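Local coordinates for protein MtVAO615 (Myceliophthora thermophila, PDB 6F72) that is a secreted flavoprotein oxidase with bicovalently bound FAD that, once reduced, probably reacts rapidly with molecular oxygen, although no substrate has yet been identified, at residues R149-N154 and K166-L171. Numbering follows the deposited sequence.
Sequences RIVIKN and KGALSL. With FAD (flavin-adenine dinucleotide), chain E.
Four backbone hydrogen bonds pair V151 and its neighbours with L169 and L171 in parallel register. L169 N and V151 N set the pattern, the first donating to R149 O and the second to L169 O, and further along the strands L171 N reaches V151 O at 2.7 Å with an N-H...O angle of 169°, before K153 N closes the series on L171 O. I150, V151 and I152 thus stand opposite L169, S170 and L171, and S170 CA adds a CA-H...O contact to V151 O at 3.2 Å.

Apolar packing divides between the two faces of the sheet. On one, L171 CD1 reaches across to I150 CG2 at 3.8 Å and also meets I152 CG1 at 4.1 Å; L171 CG stands anti to its carbonyl carbon (chi1 -54°), which carries CD1 over toward both isoleucines, and A139 and V136 of helix 133-146 lie on the same side chain. On the other, V151 CG2 rests on A168 CB at 3.7 Å and V151 CG1 on the S170 side chain.

Strand 150-153 is one of the two outermost strands of the small mixed sheet in the FAD-binding domain of the PCMH type, paired in parallel with 169-172, and its C-terminal end and the following N154 reach the FAD. I152 O accepts a hydrogen bond from the ribose O2B at 2.8 Å, while N154 N and ND2 each donate to a different phosphate, to O2A and O2P respectively. I152 CG2 lies 3.5 Å from FAD C4A, its CD1 near C2A; a glycine here would probably leave the adenine and L171 CD1 without this apolar neighbour.

At the R149 and K166-G167 end of the contact, two waters bridge the segments: one, lying in the guanidinium plane at its edge, accepts from R149 NH1 and donates to K166 O; the other accepts from R149 N and donates to G167 O, its oxygen 2.6 Å from that carbonyl oxygen.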
loop_
_atom_site.group_PDB
_atom_site.type_symbol
_atom_site.label_atom_id
_atom_site.label_comp_id
_atom_site.label_asym_id
_atom_site.label_seq_id
_atom_site.Cartn_x
_atom_site.Cartn_y
_atom_site.Cartn_z
ATOM N N ARG A 149 4.549 21.235 10.221
ATOM C CA ARG A 149 3.898 19.970 9.893
ATOM C C ARG A 149 4.909 18.823 9.749
ATOM O O ARG A 149 5.868 18.902 8.979
ATOM C CB ARG A 149 3.086 20.116 8.608
ATOM C CG ARG A 149 2.281 18.887 8.202
ATOM C CD ARG A 149 1.705 19.052 6.799
ATOM N NE ARG A 149 1.296 17.754 6.280
ATOM C CZ ARG A 149 0.549 17.545 5.201
ATOM N NH1 ARG A 149 0.107 18.558 4.468
ATOM N NH2 ARG A 149 0.239 16.298 4.862
ATOM N N ILE A 150 4.669 17.757 10.506
ATOM C CA ILE A 150 5.400 16.513 10.337
ATOM C C ILE A 150 4.754 15.679 9.248
ATOM O O ILE A 150 3.532 15.544 9.193
ATOM C CB ILE A 150 5.524 15.725 11.674
ATOM C CG1 ILE A 150 6.572 16.394 12.588
ATOM C CG2 ILE A 150 5.852 14.248 11.438
ATOM C CD1 ILE A 150 8.024 16.212 12.161
ATOM N N VAL A 151 5.589 15.145 8.373
ATOM C CA VAL A 151 5.163 14.151 7.407
ATOM C C VAL A 151 6.022 12.933 7.679
ATOM O O VAL A 151 7.159 13.066 8.140
ATOM C CB VAL A 151 5.320 14.689 5.949
ATOM C CG1 VAL A 151 5.746 13.609 4.962
ATOM C CG2 VAL A 151 4.028 15.344 5.495
ATOM N N ILE A 152 5.481 11.754 7.402
ATOM C CA ILE A 152 6.260 10.535 7.499
ATOM C C ILE A 152 6.304 9.842 6.143
ATOM O O ILE A 152 5.263 9.533 5.566
ATOM C CB ILE A 152 5.734 9.584 8.618
ATOM C CG1 ILE A 152 5.649 10.318 9.970
ATOM C CG2 ILE A 152 6.633 8.356 8.747
ATOM C CD1 ILE A 152 4.801 9.626 11.035
ATOM N N LYS A 153 7.507 9.581 5.648
ATOM C CA LYS A 153 7.651 8.921 4.356
ATOM C C LYS A 153 8.621 7.770 4.437
ATOM O O LYS A 153 9.728 7.915 4.940
ATOM C CB LYS A 153 8.084 9.903 3.228
ATOM C CG LYS A 153 8.011 9.238 1.850
ATOM C CD LYS A 153 8.724 9.953 0.721
ATOM C CE LYS A 153 10.185 9.559 0.650
ATOM N NZ LYS A 153 10.704 9.562 -0.744
ATOM N N ASN A 154 8.201 6.640 3.887
ATOM C CA ASN A 154 8.989 5.434 3.882
ATOM C C ASN A 154 9.475 5.149 2.464
ATOM O O ASN A 154 10.676 5.248 2.200
ATOM C CB ASN A 154 8.188 4.275 4.503
ATOM C CG ASN A 154 8.885 2.935 4.380
ATOM O OD1 ASN A 154 10.109 2.862 4.263
ATOM N ND2 ASN A 154 8.105 1.863 4.410
ATOM N N LYS A 166 2.965 19.797 1.651
ATOM C CA LYS A 166 3.526 21.114 1.371
ATOM C C LYS A 166 3.998 21.769 2.675
ATOM O O LYS A 166 3.290 21.732 3.684
ATOM C CB LYS A 166 2.470 21.977 0.663
ATOM C CG LYS A 166 2.897 23.407 0.376
ATOM C CD LYS A 166 1.770 24.234 -0.200
ATOM C CE LYS A 166 1.784 24.200 -1.720
ATOM N NZ LYS A 166 0.927 25.268 -2.317
ATOM N N GLY A 167 5.214 22.326 2.640
ATOM C CA GLY A 167 5.818 23.038 3.774
ATOM C C GLY A 167 6.201 22.181 4.966
ATOM O O GLY A 167 6.386 22.702 6.069
ATOM N N ALA A 168 6.341 20.876 4.743
ATOM C CA ALA A 168 6.522 19.926 5.832
ATOM C C ALA A 168 7.973 19.529 6.073
ATOM O O ALA A 168 8.818 19.590 5.157
ATOM C CB ALA A 168 5.687 18.681 5.596
ATOM N N LEU A 169 8.242 19.152 7.325
ATOM C CA LEU A 169 9.429 18.402 7.691
ATOM C C LEU A 169 9.052 16.927 7.649
ATOM O O LEU A 169 8.112 16.508 8.334
ATOM C CB LEU A 169 9.894 18.795 9.100
ATOM C CG LEU A 169 11.150 18.117 9.652
ATOM C CD1 LEU A 169 12.373 18.565 8.877
ATOM C CD2 LEU A 169 11.303 18.410 11.135
ATOM N N SER A 170 9.772 16.155 6.838
ATOM C CA SER A 170 9.449 14.742 6.636
ATOM C C SER A 170 10.400 13.821 7.384
ATOM O O SER A 170 11.618 13.988 7.321
ATOM C CB SER A 170 9.438 14.386 5.145
ATOM O OG SER A 170 9.382 12.977 4.942
ATOM N N LEU A 171 9.829 12.846 8.091
ATOM C CA LEU A 171 10.611 11.804 8.735
ATOM C C LEU A 171 10.761 10.697 7.723
ATOM O O LEU A 171 9.809 9.973 7.409
ATOM C CB LEU A 171 9.953 11.319 10.028
ATOM C CG LEU A 171 9.635 12.430 11.031
ATOM C CD1 LEU A 171 8.749 11.930 12.154
ATOM C CD2 LEU A 171 10.918 13.058 11.564
HETATM P PA FAD E . 4.552 5.296 2.177
HETATM O O1A FAD E . 3.813 6.179 1.205
HETATM O O2A FAD E . 5.977 5.673 2.471
HETATM O O5B FAD E . 3.706 5.237 3.543
HETATM C C5B FAD E . 2.286 5.091 3.548
HETATM C C4B FAD E . 1.671 5.661 4.821
HETATM O O4B FAD E . 2.254 5.027 5.961
HETATM C C3B FAD E . 1.885 7.150 5.013
HETATM O O3B FAD E . 0.703 7.661 5.643
HETATM C C2B FAD E . 3.056 7.253 5.975
HETATM O O2B FAD E . 2.983 8.433 6.780
HETATM C C1B FAD E . 2.895 5.994 6.810
HETATM N N9A FAD E . 4.168 5.397 7.283
HETATM C C8A FAD E . 5.017 4.660 6.536
HETATM N N7A FAD E . 6.064 4.230 7.284
HETATM C C5A FAD E . 5.879 4.689 8.532
HETATM C C6A FAD E . 6.613 4.599 9.814
HETATM N N6A FAD E . 7.779 3.918 9.871
HETATM N N1A FAD E . 6.091 5.223 10.895
HETATM C C2A FAD E . 4.930 5.911 10.841
HETATM N N3A FAD E . 4.203 6.028 9.702
HETATM C C4A FAD E . 4.621 5.451 8.537
HETATM N N1 FAD E . -1.029 -3.170 -0.763
HETATM C C2 FAD E . -1.461 -4.434 -0.525
HETATM O O2 FAD E . -2.142 -4.660 0.504
HETATM N N3 FAD E . -1.180 -5.453 -1.367
HETATM C C4 FAD E . -0.471 -5.308 -2.498
HETATM O O4 FAD E . -0.238 -6.281 -3.250
HETATM C C4X FAD E . 0.044 -3.958 -2.819
HETATM N N5 FAD E . 0.777 -3.725 -3.928
HETATM C C5X FAD E . 1.246 -2.479 -4.225
HETATM C C6 FAD E . 2.015 -2.258 -5.388
HETATM C C7 FAD E . 2.490 -0.958 -5.666
HETATM C C7M FAD E . 3.307 -0.740 -6.927
HETATM C C8 FAD E . 2.192 0.182 -4.724
HETATM C C8M FAD E . 2.739 1.593 -4.882
HETATM C C9 FAD E . 1.435 -0.060 -3.582
HETATM C C9A FAD E . 0.948 -1.339 -3.293
HETATM N N10 FAD E . 0.196 -1.571 -2.117
HETATM C C10 FAD E . -0.287 -2.871 -1.860
HETATM C "C1'" FAD E . -0.141 -0.457 -1.234
HETATM C "C2'" FAD E . 0.582 -0.324 0.073
HETATM O "O2'" FAD E . 0.074 -1.325 0.952
HETATM C "C3'" FAD E . 0.233 1.069 0.583
HETATM O "O3'" FAD E . 0.435 2.062 -0.446
HETATM C "C4'" FAD E . 1.047 1.426 1.819
HETATM O "O4'" FAD E . 0.526 2.622 2.400
HETATM C "C5'" FAD E . 2.538 1.543 1.500
HETATM O "O5'" FAD E . 3.275 1.975 2.634
HETATM P P FAD E . 4.793 2.467 2.449
HETATM O O1P FAD E . 5.531 1.453 1.622
HETATM O O2P FAD E . 5.258 2.858 3.833
HETATM O O3P FAD E . 4.590 3.808 1.573
HETATM O O HOH W 1 0.664 21.454 4.593
HETATM O O HOH W 2 4.976 23.194 8.181
#